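Local coordinates for protein octaprenyl Pyrophosphate Synthase (Helicobacter pylori, PDB 3TC1) that probably builds the C40 octaprenyl pyrophosphate chain by adding isopentenyl diphosphate units stepwise to an allylic diphosphate primer, in the magnesium-dependent manner of polyprenyl synthases, at residues H76-I80 and D81-M85; L178-A182 and K183-D187; E271-K274 and T275-Y279. All coordinates share one frame; numbering follows the deposited sequence.

Interaction 1: residues H76-I80 and D81-M85; sequences HDDVI and DKATM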
loop_
_atom_site.group_PDB
_atom_site.type_symbol
_atom_site.label_atom_id
_atom_site.label_comp_id
_atom_site.label_asym_id
_atom_site.label_seq_id
_atom_site.Cartn_x
_atom_site.Cartn_y
_atom_site.Cartn_z
ATOM N N HIS B 76 -1.228 -7.577 2.589
ATOM C CA HIS B 76 0.206 -7.482 2.356
ATOM C C HIS B 76 0.977 -8.430 3.261
ATOM O O HIS B 76 1.989 -8.993 2.850
ATOM C CB HIS B 76 0.700 -6.040 2.547
ATOM C CG HIS B 76 0.361 -5.135 1.400
ATOM N ND1 HIS B 76 0.767 -3.820 1.339
ATOM C CD2 HIS B 76 -0.359 -5.359 0.276
ATOM C CE1 HIS B 76 0.308 -3.271 0.229
ATOM N NE2 HIS B 76 -0.379 -4.182 -0.433
ATOM N N ASP B 77 0.499 -8.611 4.488
ATOM C CA ASP B 77 1.165 -9.512 5.422
ATOM C C ASP B 77 1.121 -10.948 4.905
ATOM O O ASP B 77 2.077 -11.697 5.075
ATOM C CB ASP B 77 0.521 -9.443 6.811
ATOM C CG ASP B 77 0.768 -8.115 7.507
ATOM O OD1 ASP B 77 1.924 -7.638 7.497
ATOM O OD2 ASP B 77 -0.192 -7.553 8.076
ATOM N N ASP B 78 0.018 -11.335 4.273
ATOM C CA ASP B 78 -0.097 -12.692 3.745
ATOM C C ASP B 78 0.892 -12.929 2.610
ATOM O O ASP B 78 1.390 -14.037 2.435
ATOM C CB ASP B 78 -1.523 -12.975 3.263
ATOM C CG ASP B 78 -2.486 -13.195 4.410
ATOM O OD1 ASP B 78 -2.015 -13.543 5.512
ATOM O OD2 ASP B 78 -3.710 -13.035 4.213
ATOM N N VAL B 79 1.177 -11.883 1.844
ATOM C CA VAL B 79 2.127 -11.982 0.743
ATOM C C VAL B 79 3.534 -12.174 1.303
ATOM O O VAL B 79 4.253 -13.099 0.920
ATOM C CB VAL B 79 2.119 -10.698 -0.117
ATOM C CG1 VAL B 79 3.205 -10.771 -1.185
ATOM C CG2 VAL B 79 0.753 -10.515 -0.755
ATOM N N ILE B 80 3.910 -11.291 2.220
ATOM C CA ILE B 80 5.229 -11.323 2.835
ATOM C C ILE B 80 5.483 -12.597 3.645
ATOM O O ILE B 80 6.617 -13.065 3.736
ATOM C CB ILE B 80 5.422 -10.083 3.734
ATOM C CG1 ILE B 80 6.829 -10.068 4.326
ATOM C CG2 ILE B 80 4.385 -10.080 4.831
ATOM C CD1 ILE B 80 7.109 -8.837 5.148
ATOM N N ASP B 81 4.428 -13.156 4.231
ATOM C CA ASP B 81 4.560 -14.381 5.013
ATOM C C ASP B 81 4.294 -15.620 4.157
ATOM O O ASP B 81 4.318 -16.748 4.655
ATOM C CB ASP B 81 3.597 -14.366 6.206
ATOM C CG ASP B 81 4.018 -13.386 7.288
ATOM O OD1 ASP B 81 5.165 -13.489 7.774
ATOM O OD2 ASP B 81 3.200 -12.518 7.658
ATOM N N LYS B 82 4.050 -15.403 2.866
ATOM C CA LYS B 82 3.770 -16.496 1.938
ATOM C C LYS B 82 2.652 -17.389 2.471
ATOM O O LYS B 82 2.647 -18.602 2.246
ATOM C CB LYS B 82 5.032 -17.331 1.697
ATOM C CG LYS B 82 6.184 -16.557 1.072
ATOM C CD LYS B 82 7.363 -17.466 0.755
ATOM C CE LYS B 82 7.820 -18.231 1.988
ATOM N NZ LYS B 82 8.101 -17.319 3.132
ATOM N N ALA B 83 1.707 -16.778 3.181
ATOM C CA ALA B 83 0.580 -17.507 3.746
ATOM C C ALA B 83 -0.355 -17.958 2.632
ATOM O O ALA B 83 -0.711 -17.179 1.745
ATOM C CB ALA B 83 -0.174 -16.623 4.743
ATOM N N THR B 84 -0.749 -19.225 2.683
ATOM C CA THR B 84 -1.642 -19.793 1.679
ATOM C C THR B 84 -3.061 -19.773 2.215
ATOM O O THR B 84 -4.021 -20.016 1.485
ATOM C CB THR B 84 -1.295 -21.269 1.397
ATOM O OG1 THR B 84 -1.546 -22.048 2.576
ATOM C CG2 THR B 84 0.167 -21.416 1.006
ATOM N N MET B 85 -3.181 -19.465 3.499
ATOM C CA MET B 85 -4.470 -19.488 4.158
ATOM C C MET B 85 -4.669 -18.355 5.157
ATOM O O MET B 85 -3.719 -17.881 5.774
ATOM C CB MET B 85 -4.592 -20.831 4.881
ATOM C CG MET B 85 -5.966 -21.205 5.352
ATOM S SD MET B 85 -6.273 -22.899 4.840
ATOM C CE MET B 85 -6.340 -22.664 3.061
#

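Interaction 2: residues L178-A182 and K183-D187; sequences LNKDA and KIYAD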
loop_
_atom_site.group_PDB
_atom_site.type_symbol
_atom_site.label_atom_id
_atom_site.label_comp_id
_atom_site.label_asym_id
_atom_site.label_seq_id
_atom_site.Cartn_x
_atom_site.Cartn_y
_atom_site.Cartn_z
ATOM N N LEU B 178 -16.186 12.384 17.780
ATOM C CA LEU B 178 -17.318 12.522 18.691
ATOM C C LEU B 178 -17.099 13.547 19.792
ATOM O O LEU B 178 -17.869 13.618 20.754
ATOM C CB LEU B 178 -17.644 11.163 19.312
ATOM C CG LEU B 178 -17.917 10.064 18.280
ATOM C CD1 LEU B 178 -18.290 8.784 18.989
ATOM C CD2 LEU B 178 -19.033 10.499 17.333
ATOM N N ASN B 179 -16.043 14.335 19.649
ATOM C CA ASN B 179 -15.714 15.361 20.628
ATOM C C ASN B 179 -15.601 14.843 22.073
ATOM O O ASN B 179 -16.174 15.406 22.990
ATOM C CB ASN B 179 -16.737 16.502 20.549
ATOM C CG ASN B 179 -16.266 17.757 21.261
ATOM O OD1 ASN B 179 -15.145 18.217 21.047
ATOM N ND2 ASN B 179 -17.124 18.325 22.103
ATOM N N LYS B 180 -14.956 13.732 22.261
ATOM C CA LYS B 180 -14.639 13.141 23.517
ATOM C C LYS B 180 -13.179 13.257 23.883
ATOM O O LYS B 180 -12.488 13.587 23.122
ATOM C CB LYS B 180 -15.122 11.699 23.587
ATOM C CG LYS B 180 -16.541 11.547 23.495
ATOM C CD LYS B 180 -16.913 10.225 23.312
ATOM C CE LYS B 180 -17.100 9.575 24.497
ATOM N NZ LYS B 180 -18.492 9.527 24.852
ATOM N N ASP B 181 -12.759 12.882 25.052
ATOM C CA ASP B 181 -11.396 13.112 25.475
ATOM C C ASP B 181 -10.512 12.103 24.850
ATOM O O ASP B 181 -10.499 11.054 25.194
ATOM C CB ASP B 181 -11.360 12.909 26.942
ATOM C CG ASP B 181 -10.032 13.127 27.596
ATOM O OD1 ASP B 181 -9.023 12.841 27.110
ATOM O OD2 ASP B 181 -10.025 13.582 28.676
ATOM N N ALA B 182 -9.790 12.585 23.905
ATOM C CA ALA B 182 -9.004 11.836 23.032
ATOM C C ALA B 182 -7.897 11.142 23.782
ATOM O O ALA B 182 -7.564 10.111 23.445
ATOM C CB ALA B 182 -8.545 12.584 21.969
ATOM N N LYS B 183 -7.375 11.781 24.784
ATOM C CA LYS B 183 -6.286 11.212 25.603
ATOM C C LYS B 183 -6.703 9.956 26.353
ATOM O O LYS B 183 -5.989 8.960 26.388
ATOM C CB LYS B 183 -5.740 12.255 26.610
ATOM C CG LYS B 183 -4.539 11.717 27.404
ATOM C CD LYS B 183 -4.087 12.652 28.515
ATOM C CE LYS B 183 -5.189 12.887 29.579
ATOM N NZ LYS B 183 -5.550 11.682 30.396
ATOM N N ILE B 184 -7.886 10.013 26.939
ATOM C CA ILE B 184 -8.418 8.885 27.688
ATOM C C ILE B 184 -8.592 7.655 26.810
ATOM O O ILE B 184 -8.156 6.560 27.164
ATOM C CB ILE B 184 -9.792 9.225 28.325
ATOM C CG1 ILE B 184 -9.603 10.259 29.436
ATOM C CG2 ILE B 184 -10.438 7.954 28.850
ATOM C CD1 ILE B 184 -10.897 10.705 30.075
ATOM N N TYR B 185 -9.194 7.848 25.644
ATOM C CA TYR B 185 -9.429 6.738 24.741
ATOM C C TYR B 185 -8.202 6.260 23.973
ATOM O O TYR B 185 -8.126 5.091 23.597
ATOM C CB TYR B 185 -10.586 7.093 23.812
ATOM C CG TYR B 185 -11.887 7.180 24.582
ATOM C CD1 TYR B 185 -12.549 6.023 24.993
ATOM C CD2 TYR B 185 -12.414 8.412 24.971
ATOM C CE1 TYR B 185 -13.695 6.088 25.774
ATOM C CE2 TYR B 185 -13.562 8.489 25.757
ATOM C CZ TYR B 185 -14.196 7.323 26.154
ATOM O OH TYR B 185 -15.331 7.387 26.928
ATOM N N ALA B 186 -7.242 7.149 23.745
ATOM C CA ALA B 186 -6.019 6.755 23.064
ATOM C C ALA B 186 -5.277 5.849 24.046
ATOM O O ALA B 186 -4.697 4.831 23.667
ATOM C CB ALA B 186 -5.173 7.978 22.741
ATOM N N ASP B 187 -5.320 6.233 25.319
ATOM C CA ASP B 187 -4.670 5.481 26.384
ATOM C C ASP B 187 -5.321 4.105 26.521
ATOM O O ASP B 187 -4.628 3.096 26.672
ATOM C CB ASP B 187 -4.776 6.256 27.703
ATOM C CG ASP B 187 -3.838 5.727 28.770
ATOM O OD1 ASP B 187 -2.620 5.655 28.507
ATOM O OD2 ASP B 187 -4.317 5.391 29.873
#

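Interaction 3: residues E271-K274 and T275-Y279; sequences ETLK and TAQVY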
loop_
_atom_site.group_PDB
_atom_site.type_symbol
_atom_site.label_atom_id
_atom_site.label_comp_id
_atom_site.label_asym_id
_atom_site.label_seq_id
_atom_site.Cartn_x
_atom_site.Cartn_y
_atom_site.Cartn_z
ATOM N N GLU B 271 3.008 -16.624 33.391
ATOM C CA GLU B 271 3.854 -15.438 33.364
ATOM C C GLU B 271 3.468 -14.530 32.195
ATOM O O GLU B 271 3.433 -13.304 32.334
ATOM C CB GLU B 271 5.338 -15.834 33.272
ATOM C CG GLU B 271 6.301 -14.645 33.306
ATOM C CD GLU B 271 7.769 -15.054 33.338
ATOM O OE1 GLU B 271 8.106 -16.142 32.826
ATOM O OE2 GLU B 271 8.594 -14.273 33.860
ATOM N N THR B 272 3.163 -15.136 31.052
ATOM C CA THR B 272 2.769 -14.385 29.865
ATOM C C THR B 272 1.415 -13.728 30.106
ATOM O O THR B 272 1.209 -12.545 29.803
ATOM C CB THR B 272 2.667 -15.315 28.627
ATOM O OG1 THR B 272 3.948 -15.897 28.352
ATOM C CG2 THR B 272 2.208 -14.532 27.397
ATOM N N LEU B 273 0.493 -14.504 30.660
ATOM C CA LEU B 273 -0.849 -14.018 30.939
ATOM C C LEU B 273 -0.829 -12.806 31.866
ATOM O O LEU B 273 -1.549 -11.834 31.639
ATOM C CB LEU B 273 -1.690 -15.144 31.548
ATOM C CG LEU B 273 -3.147 -14.835 31.895
ATOM C CD1 LEU B 273 -3.866 -14.270 30.676
ATOM C CD2 LEU B 273 -3.828 -16.111 32.381
ATOM N N LYS B 274 -0.006 -12.865 32.909
ATOM C CA LYS B 274 0.098 -11.759 33.855
ATOM C C LYS B 274 0.630 -10.487 33.194
ATOM O O LYS B 274 0.244 -9.378 33.564
ATOM C CB LYS B 274 0.998 -12.143 35.031
ATOM C CG LYS B 274 0.397 -13.196 35.950
ATOM C CD LYS B 274 1.292 -13.448 37.153
ATOM C CE LYS B 274 0.701 -14.499 38.081
ATOM N NZ LYS B 274 -0.600 -14.063 38.660
ATOM N N THR B 275 1.515 -10.637 32.217
ATOM C CA THR B 275 2.056 -9.465 31.535
ATOM C C THR B 275 0.911 -8.755 30.815
ATOM O O THR B 275 0.833 -7.527 30.817
ATOM C CB THR B 275 3.149 -9.871 30.521
ATOM O OG1 THR B 275 4.143 -10.656 31.191
ATOM C CG2 THR B 275 3.809 -8.638 29.920
ATOM N N ALA B 276 0.015 -9.538 30.216
ATOM C CA ALA B 276 -1.137 -8.990 29.506
ATOM C C ALA B 276 -2.137 -8.354 30.466
ATOM O O ALA B 276 -2.728 -7.320 30.154
ATOM C CB ALA B 276 -1.830 -10.086 28.695
ATOM N N GLN B 277 -2.335 -8.980 31.627
ATOM C CA GLN B 277 -3.271 -8.460 32.623
ATOM C C GLN B 277 -2.874 -7.062 33.094
ATOM O O GLN B 277 -3.734 -6.255 33.450
ATOM C CB GLN B 277 -3.365 -9.414 33.822
ATOM C CG GLN B 277 -3.932 -10.787 33.462
ATOM C CD GLN B 277 -4.048 -11.723 34.657
ATOM O OE1 GLN B 277 -3.109 -11.871 35.438
ATOM N NE2 GLN B 277 -5.200 -12.370 34.792
ATOM N N VAL B 278 -1.576 -6.774 33.104
ATOM C CA VAL B 278 -1.115 -5.451 33.510
ATOM C C VAL B 278 -1.719 -4.435 32.547
ATOM O O VAL B 278 -2.285 -3.425 32.961
ATOM C CB VAL B 278 0.428 -5.334 33.449
ATOM C CG1 VAL B 278 0.850 -3.891 33.694
ATOM C CG2 VAL B 278 1.064 -6.248 34.487
ATOM N N TYR B 279 -1.607 -4.717 31.255
ATOM C CA TYR B 279 -2.158 -3.826 30.242
ATOM C C TYR B 279 -3.676 -3.763 30.311
ATOM O O TYR B 279 -4.267 -2.702 30.130
ATOM C CB TYR B 279 -1.720 -4.284 28.854
ATOM C CG TYR B 279 -0.255 -4.051 28.602
ATOM C CD1 TYR B 279 0.253 -2.756 28.504
ATOM C CD2 TYR B 279 0.627 -5.120 28.468
ATOM C CE1 TYR B 279 1.606 -2.530 28.277
ATOM C CE2 TYR B 279 1.988 -4.906 28.243
ATOM C CZ TYR B 279 2.467 -3.606 28.150
ATOM O OH TYR B 279 3.805 -3.379 27.938
#

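Interaction 1: residues H76-I80 and D81-M85
Asp78 and Ala83 meet where helix 53-80 comes to its end in a Schellman motif, a worked example of how a helix can be closed by two backbone bonds that turn the chain back. Ala83 N donates to Asp78 O at 2.9 Å, lying in the carbonyl plane; this is the longer-span bond. Inside it, Lys82 N reaches Val79 O at 3.0 Å, but from above the carbonyl plane, 69° out of it, so this bond does not lie along a lone pair. Lys82 takes up a positive phi (52°), the left-handed backbone that the motif requires; its CB points away from the last turn, and the side chain packs on Phe99 of the second subunit. The methyl of Ala83 points back at the last turn and rests against the Asp78 carboxylate, OD1 standing 3.7 Å from Ala83 CB.

The other oxygen of Asp78, OD2, forms a salt bridge with Arg86, tying the helix end to the chain beyond the turn. Farther out, Ser91 and Asn93 hold the carbonyl of Ala83, while Ile80 packs on helix 121-144 and on Met103 of the second subunit.

Asp77, Asp78 and Asp81 spell DDxxD, the first aspartate-rich motif of polyprenyl synthases, which in relatives binds the allylic diphosphate through magnesium. Here a bound magnesium ion lies about 10 Å from the side chain of Asp81. Asp77 OD1 and Asp81 OD2, on successive turns, are 5.0 Å apart.

Interaction 2: residues L178-A182 and K183-D187
Asp181 and Ile184 make the N-cap contact that opens helix 182-205, and the aspartate illustrates how one side chain can cap a helix start while packing against its first turn. Asp181 CB already lies against the end of Ile184, 3.9 Å from its CD1. Next, CG is carried forward over the first turn because it stands anti to the backbone N (chi1 -179°), coming within 3.4 Å of Ile184 CG1. The two side chains run nearly at right angles, so the aspartate side chain crosses the isoleucine rather than lying alongside it. At the tip the oxygens differ. OD1 accepts the capping bond from Ile184 N at 3.1 Å, a fairly straight bond (160° at the hydrogen) that arrives from above the carboxylate plane, 53° out of it. OD2, like CB and CG, merely packs on the isoleucine, 3.3 Å from Ile184 CD1.

The backbone carbonyl of Asp181 adds only weak bonds, to Ile184 N and Tyr185 N, and the regular helical pattern is established one residue on, where Ala186 N donates to Ala182 O at 3.0 Å. Lys180 CE comes 3.7 Å from Tyr185 OH, oblique to the ring, the lysine chain being bent near its end. Around this surface turn, Ala182 and Ala186 pack on helix 152-177, whose own end is closed by a Schellman motif at Asn179, while Tyr185 reaches Leu46 and Glu290. Asp181 O lies at the edge of the tyrosine ring, near its plane, 3.3 Å from Tyr185 CD2.

Interaction 3: residues E271-K274 and T275-Y279
Thr275 grips Glu271 O twice, through its backbone N at 3.3 Å and its hydroxyl OG1 at 3.0 Å, as a threonine within a helix often does. The two donors reach the carbonyl from opposite faces of its plane, tilted 30° and 23° from it, so the oxygen is shared between the ordinary helical bond and a side chain turned back on its own helix. The hydroxyl can do this because OG1 stands anti to the carbonyl carbon, beside the backbone N (chi1 -54°).

The remaining i to i+4 bonds continue the helix: Ala276 N to Thr272 O, Gln277 N to Leu273 O at 3.0 Å, and Val278 N to Lys274 O. Beyond the backbone, Gln277 CB points toward the preceding turn and the chain runs out extended. Its CG lies 3.2 Å from Leu273 O, and its amide oxygen OE1 rests 3.8 Å from Lys274 CG, a contact with the aliphatic part of the lysine, whose NZ makes a long, weak ion pair with Glu270. The CG2 methyl of Val278 lies against Lys274 O, the carbonyl that accepts from Val278 N.

In the all-helical fold, Glu271 forms a salt bridge with Lys235, while Thr272 and Tyr279 pack on helix 182-205. Helix 227-233 is met by Glu271, Thr272 and Thr275, whereas Ala276 and Gln277 pack against Ile303 near the end of the modelled chain.

The three contacts follow in series along the chain: interaction 1 at the end of helix 53-80, interaction 2 at the start of helix 182-205 and interaction 3 within helix 268-286. Interaction 1 lies on the opposite side of the chain's centre from the other two, with centres about 34 Å from interaction 2 and 29 Å from interaction 3. Interactions 2 and 3 are closer, centres about 24 Å and nearest atoms about 7 Å apart, and helix 182-205 links them: it begins at interaction 2 and packs farther along against helix 268-286. In interaction 1 the DDxxD motif, probably diphosphate-binding as in relatives, ends a helix that packs on the second subunit.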